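Local coordinates for protein putative oxidoreductase with NAD(P)-binding Rossmann-fold domain (Clostridium difficile, PDB 3UUW) that is a putative Gfo/Idh/MocA-family oxidoreductase that probably binds NAD(P) through its Rossmann-fold domain, its substrate being unassigned, at residues 83-97 with 109-123. Sequence-based numbering, arbitrary orientation.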
loop_
_atom_site.group_PDB
_atom_site.type_symbol
_atom_site.label_atom_id
_atom_site.label_comp_id
_atom_site.label_asym_id
_atom_site.label_seq_id
_atom_site.Cartn_x
_atom_site.Cartn_y
_atom_site.Cartn_z
ATOM N N ILE A 83 35.961 -27.495 7.133
ATOM C CA ILE A 83 35.624 -27.370 8.552
ATOM C C ILE A 83 36.389 -28.384 9.412
ATOM O O ILE A 83 36.757 -28.073 10.530
ATOM C CB ILE A 83 34.105 -27.459 8.789
ATOM C CG1 ILE A 83 33.400 -26.315 8.056
ATOM C CG2 ILE A 83 33.790 -27.401 10.309
ATOM C CD1 ILE A 83 31.843 -26.390 8.065
ATOM N N LYS A 84 36.624 -29.582 8.883
ATOM C CA LYS A 84 37.380 -30.580 9.610
ATOM C C LYS A 84 38.790 -30.032 9.894
ATOM O O LYS A 84 39.264 -30.108 11.017
ATOM C CB LYS A 84 37.388 -31.898 8.829
ATOM C CG LYS A 84 37.994 -33.084 9.528
ATOM C CD LYS A 84 37.439 -34.408 8.941
ATOM C CE LYS A 84 37.321 -34.385 7.398
ATOM N NZ LYS A 84 37.064 -35.734 6.784
ATOM N N ILE A 85 39.430 -29.439 8.886
ATOM C CA ILE A 85 40.753 -28.809 9.061
ATOM C C ILE A 85 40.731 -27.694 10.126
ATOM O O ILE A 85 41.580 -27.647 11.025
ATOM C CB ILE A 85 41.252 -28.223 7.732
ATOM C CG1 ILE A 85 41.587 -29.352 6.747
ATOM C CG2 ILE A 85 42.459 -27.301 7.955
ATOM C CD1 ILE A 85 41.809 -28.874 5.325
ATOM N N LEU A 86 39.731 -26.820 10.039
ATOM C CA LEU A 86 39.633 -25.665 10.926
ATOM C C LEU A 86 39.419 -26.046 12.383
ATOM O O LEU A 86 40.096 -25.548 13.266
ATOM C CB LEU A 86 38.499 -24.738 10.454
ATOM C CG LEU A 86 38.711 -24.066 9.090
ATOM C CD1 LEU A 86 37.485 -23.197 8.680
ATOM C CD2 LEU A 86 39.985 -23.225 9.123
ATOM N N LEU A 87 38.481 -26.955 12.615
ATOM C CA LEU A 87 38.200 -27.413 13.963
ATOM C C LEU A 87 39.435 -28.101 14.546
ATOM O O LEU A 87 39.766 -27.918 15.709
ATOM C CB LEU A 87 36.970 -28.333 13.978
ATOM C CG LEU A 87 35.636 -27.690 13.610
ATOM C CD1 LEU A 87 34.537 -28.753 13.500
ATOM C CD2 LEU A 87 35.256 -26.594 14.602
ATOM N N ASN A 88 40.159 -28.852 13.731
ATOM C CA ASN A 88 41.345 -29.529 14.228
ATOM C C ASN A 88 42.500 -28.569 14.524
ATOM O O ASN A 88 43.384 -28.899 15.322
ATOM C CB ASN A 88 41.750 -30.676 13.306
ATOM C CG ASN A 88 40.931 -31.919 13.566
ATOM O OD1 ASN A 88 40.710 -32.284 14.717
ATOM N ND2 ASN A 88 40.493 -32.581 12.512
ATOM N N LEU A 89 42.457 -27.379 13.915
ATOM C CA LEU A 89 43.411 -26.313 14.186
ATOM C C LEU A 89 42.949 -25.377 15.320
ATOM O O LEU A 89 43.629 -24.397 15.627
ATOM C CB LEU A 89 43.721 -25.513 12.913
ATOM C CG LEU A 89 44.676 -26.174 11.922
ATOM C CD1 LEU A 89 44.676 -25.395 10.613
ATOM C CD2 LEU A 89 46.102 -26.290 12.517
ATOM N N GLY A 90 41.808 -25.682 15.943
ATOM C CA GLY A 90 41.369 -24.983 17.155
ATOM C C GLY A 90 40.646 -23.670 16.951
ATOM O O GLY A 90 40.637 -22.829 17.847
ATOM N N VAL A 91 39.997 -23.513 15.808
ATOM C CA VAL A 91 39.277 -22.266 15.546
ATOM C C VAL A 91 37.765 -22.495 15.514
ATOM O O VAL A 91 37.299 -23.490 14.982
ATOM C CB VAL A 91 39.731 -21.580 14.235
ATOM C CG1 VAL A 91 41.257 -21.323 14.251
ATOM C CG2 VAL A 91 39.352 -22.390 13.033
ATOM N N HIS A 92 37.020 -21.544 16.078
ATOM C CA HIS A 92 35.554 -21.534 16.000
ATOM C C HIS A 92 35.192 -21.255 14.558
ATOM O O HIS A 92 35.929 -20.559 13.835
ATOM C CB HIS A 92 34.944 -20.430 16.851
ATOM C CG HIS A 92 35.343 -20.464 18.286
ATOM N ND1 HIS A 92 34.691 -21.235 19.226
ATOM C CD2 HIS A 92 36.325 -19.819 18.947
ATOM C CE1 HIS A 92 35.250 -21.051 20.404
ATOM N NE2 HIS A 92 36.244 -20.198 20.266
ATOM N N VAL A 93 34.050 -21.770 14.111
ATOM C CA VAL A 93 33.678 -21.619 12.710
ATOM C C VAL A 93 32.247 -21.175 12.527
ATOM O O VAL A 93 31.333 -21.753 13.116
ATOM C CB VAL A 93 33.863 -22.931 11.964
ATOM C CG1 VAL A 93 33.404 -22.795 10.483
ATOM C CG2 VAL A 93 35.323 -23.359 12.035
ATOM N N TYR A 94 32.083 -20.083 11.793
ATOM C CA TYR A 94 30.783 -19.664 11.277
ATOM C C TYR A 94 30.748 -20.019 9.795
ATOM O O TYR A 94 31.666 -19.675 9.042
ATOM C CB TYR A 94 30.586 -18.164 11.449
ATOM C CG TYR A 94 29.311 -17.607 10.848
ATOM C CD1 TYR A 94 29.193 -17.361 9.458
ATOM C CD2 TYR A 94 28.205 -17.328 11.659
ATOM C CE1 TYR A 94 28.015 -16.846 8.917
ATOM C CE2 TYR A 94 27.030 -16.814 11.125
ATOM C CZ TYR A 94 26.938 -16.579 9.758
ATOM O OH TYR A 94 25.757 -16.056 9.257
ATOM N N VAL A 95 29.703 -20.713 9.360
ATOM C CA VAL A 95 29.599 -21.129 7.947
ATOM C C VAL A 95 28.186 -20.853 7.424
ATOM O O VAL A 95 27.203 -20.979 8.154
ATOM C CB VAL A 95 29.985 -22.652 7.783
ATOM C CG1 VAL A 95 28.971 -23.552 8.507
ATOM C CG2 VAL A 95 30.071 -23.038 6.367
ATOM N N ASP A 96 28.084 -20.462 6.156
ATOM C CA ASP A 96 26.768 -20.342 5.532
ATOM C C ASP A 96 26.088 -21.698 5.439
ATOM O O ASP A 96 26.752 -22.756 5.443
ATOM C CB ASP A 96 26.865 -19.708 4.164
ATOM C CG ASP A 96 27.036 -18.214 4.262
ATOM O OD1 ASP A 96 26.152 -17.535 4.877
ATOM O OD2 ASP A 96 28.046 -17.722 3.742
ATOM N N LYS A 97 24.762 -21.664 5.380
ATOM C CA LYS A 97 23.979 -22.881 5.281
ATOM C C LYS A 97 24.172 -23.523 3.914
ATOM O O LYS A 97 24.525 -22.833 2.949
ATOM C CB LYS A 97 22.489 -22.612 5.579
ATOM C CG LYS A 97 21.776 -21.432 4.868
ATOM C CD LYS A 97 21.560 -21.639 3.372
ATOM C CE LYS A 97 22.525 -20.823 2.558
ATOM N NZ LYS A 97 22.459 -21.141 1.115
ATOM N N LEU A 109 30.865 -33.260 12.091
ATOM C CA LEU A 109 31.487 -31.963 12.364
ATOM C C LEU A 109 31.037 -31.403 13.716
ATOM O O LEU A 109 31.836 -30.853 14.447
ATOM C CB LEU A 109 31.216 -30.968 11.259
ATOM C CG LEU A 109 31.745 -31.311 9.855
ATOM C CD1 LEU A 109 31.183 -30.321 8.828
ATOM C CD2 LEU A 109 33.296 -31.351 9.860
ATOM N N ILE A 110 29.756 -31.555 14.031
ATOM C CA ILE A 110 29.221 -31.083 15.309
ATOM C C ILE A 110 29.945 -31.770 16.457
ATOM O O ILE A 110 30.359 -31.121 17.449
ATOM C CB ILE A 110 27.674 -31.262 15.396
ATOM C CG1 ILE A 110 26.984 -30.249 14.461
ATOM C CG2 ILE A 110 27.174 -31.096 16.870
ATOM C CD1 ILE A 110 25.531 -30.672 14.048
ATOM N N GLU A 111 30.118 -33.087 16.357
ATOM C CA GLU A 111 30.793 -33.796 17.434
ATOM C C GLU A 111 32.246 -33.366 17.551
ATOM O O GLU A 111 32.746 -33.185 18.669
ATOM C CB GLU A 111 30.668 -35.306 17.281
ATOM C CG GLU A 111 29.234 -35.790 17.442
ATOM C CD GLU A 111 28.572 -35.280 18.725
ATOM O OE1 GLU A 111 29.211 -35.373 19.795
ATOM O OE2 GLU A 111 27.414 -34.794 18.650
ATOM N N LEU A 112 32.911 -33.175 16.426
ATOM C CA LEU A 112 34.299 -32.681 16.449
ATOM C C LEU A 112 34.366 -31.318 17.153
ATOM O O LEU A 112 35.216 -31.105 18.035
ATOM C CB LEU A 112 34.883 -32.609 15.036
ATOM C CG LEU A 112 36.329 -32.134 14.917
ATOM C CD1 LEU A 112 37.267 -32.985 15.763
ATOM C CD2 LEU A 112 36.773 -32.133 13.439
ATOM N N SER A 113 33.428 -30.431 16.849
ATOM C CA SER A 113 33.414 -29.102 17.470
ATOM C C SER A 113 33.220 -29.202 18.993
ATOM O O SER A 113 33.906 -28.550 19.767
ATOM C CB SER A 113 32.345 -28.209 16.818
ATOM O OG SER A 113 31.020 -28.508 17.281
ATOM N N THR A 114 32.320 -30.068 19.438
ATOM C CA THR A 114 32.071 -30.180 20.870
ATOM C C THR A 114 33.287 -30.814 21.606
ATOM O O THR A 114 33.639 -30.387 22.711
ATOM C CB THR A 114 30.743 -30.915 21.142
ATOM O OG1 THR A 114 30.800 -32.224 20.611
ATOM C CG2 THR A 114 29.590 -30.183 20.548
ATOM N N LYS A 115 33.950 -31.782 20.975
ATOM C CA LYS A 115 35.158 -32.367 21.538
ATOM C C LYS A 115 36.230 -31.291 21.752
ATOM O O LYS A 115 36.928 -31.295 22.781
ATOM C CB LYS A 115 35.707 -33.431 20.588
ATOM C CG LYS A 115 37.042 -34.031 20.993
ATOM C CD LYS A 115 37.654 -34.754 19.801
ATOM C CE LYS A 115 39.058 -35.245 20.085
ATOM N NZ LYS A 115 39.686 -35.777 18.840
ATOM N N LYS A 116 36.333 -30.356 20.798
ATOM C CA LYS A 116 37.356 -29.305 20.840
ATOM C C LYS A 116 36.921 -28.075 21.646
ATOM O O LYS A 116 37.691 -27.126 21.800
ATOM C CB LYS A 116 37.735 -28.892 19.403
ATOM C CG LYS A 116 38.336 -30.002 18.531
ATOM C CD LYS A 116 39.724 -30.397 18.950
ATOM C CE LYS A 116 40.754 -29.326 18.616
ATOM N NZ LYS A 116 42.085 -29.698 19.169
ATOM N N ASN A 117 35.696 -28.105 22.169
ATOM C CA ASN A 117 35.094 -26.978 22.869
ATOM C C ASN A 117 35.066 -25.733 21.982
ATOM O O ASN A 117 35.456 -24.623 22.395
ATOM C CB ASN A 117 35.793 -26.696 24.194
ATOM C CG ASN A 117 34.802 -26.510 25.298
ATOM O OD1 ASN A 117 34.326 -25.403 25.544
ATOM N ND2 ASN A 117 34.406 -27.628 25.924
ATOM N N LEU A 118 34.590 -25.930 20.755
ATOM C CA LEU A 118 34.499 -24.858 19.775
ATOM C C LEU A 118 33.065 -24.694 19.281
ATOM O O LEU A 118 32.291 -25.655 19.255
ATOM C CB LEU A 118 35.391 -25.177 18.580
ATOM C CG LEU A 118 36.877 -25.280 18.882
ATOM C CD1 LEU A 118 37.609 -25.847 17.656
ATOM C CD2 LEU A 118 37.462 -23.925 19.297
ATOM N N ASN A 119 32.712 -23.469 18.910
ATOM C CA ASN A 119 31.405 -23.182 18.360
ATOM C C ASN A 119 31.442 -23.363 16.854
ATOM O O ASN A 119 32.356 -22.859 16.170
ATOM C CB ASN A 119 30.976 -21.745 18.671
ATOM C CG ASN A 119 30.694 -21.526 20.140
ATOM O OD1 ASN A 119 30.257 -22.451 20.839
ATOM N ND2 ASN A 119 30.934 -20.297 20.621
ATOM N N LEU A 120 30.494 -24.147 16.368
ATOM C CA LEU A 120 30.286 -24.361 14.931
ATOM C C LEU A 120 28.876 -23.864 14.703
ATOM O O LEU A 120 27.926 -24.493 15.173
ATOM C CB LEU A 120 30.418 -25.854 14.585
ATOM C CG LEU A 120 30.109 -26.267 13.143
ATOM C CD1 LEU A 120 30.976 -25.527 12.156
ATOM C CD2 LEU A 120 30.267 -27.811 13.000
ATOM N N MET A 121 28.751 -22.702 14.057
ATOM C CA MET A 121 27.457 -22.051 13.848
ATOM C C MET A 121 27.125 -21.958 12.365
ATOM O O MET A 121 27.986 -21.587 11.554
ATOM C CB MET A 121 27.501 -20.640 14.410
ATOM C CG MET A 121 26.170 -19.934 14.473
ATOM S SD MET A 121 26.410 -18.265 15.130
ATOM C CE MET A 121 24.684 -17.754 15.283
ATOM N N VAL A 122 25.866 -22.246 12.023
ATOM C CA VAL A 122 25.370 -22.134 10.655
ATOM C C VAL A 122 24.585 -20.836 10.523
ATOM O O VAL A 122 23.794 -20.459 11.406
ATOM C CB VAL A 122 24.517 -23.353 10.253
ATOM C CG1 VAL A 122 23.889 -23.150 8.889
ATOM C CG2 VAL A 122 25.406 -24.643 10.297
ATOM N N GLY A 123 24.808 -20.157 9.394
ATOM C CA GLY A 123 24.287 -18.822 9.156
ATOM C C GLY A 123 22.839 -18.704 8.759
ATOM O O GLY A 123 22.502 -18.258 7.619
HETATM O O HOH W 1 40.575 -34.299 16.777
HETATM O O HOH W 2 42.928 -31.603 16.724
HETATM O O HOH W 3 23.879 -18.804 5.322
#
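Leu109 sets both methyls against Ile83, the two side chains crossing at about a right angle. One turn on, Leu112 lays CD2 on Leu87 CB (3.8 Å). With CG anti to the backbone N (chi1 -179°), its CD1 also reaches the Asn88 amide. Lys115 and Lys116 each reach Asn88 through a water. Leu118 slides past Leu87 and puts CD2 over the centre of the His92 ring, a CH-pi contact 3.9 Å from the centroid. At the edge of that ring Asn119 N gives a straight bond to His92 ND1 (3.0 Å, 180°). Parallel strand pairing follows: Asn119 O takes Val93 N, Met121 N binds Val93 O, and Met121 O takes Val95 N. Leu120 CD1 touches both Val93 CB and Ile83 CG2. On the other sheet face Met121 SD sits at the Tyr94 ring edge, 4.0 Å from CD2, beside helix 269-281. Gly123 N closes the series on Val95 O (2.8 Å), and a water links Gly123 O to Asp96 OD1, which also bonds Tyr22 OH. The contact pairs the strands of the last Rossmann beta-alpha-beta unit and packs helix 79-88 on its helix 103-116, nearly parallel (8°). Accepting at ND1 suggests a neutral His92 ring with its proton on NE2.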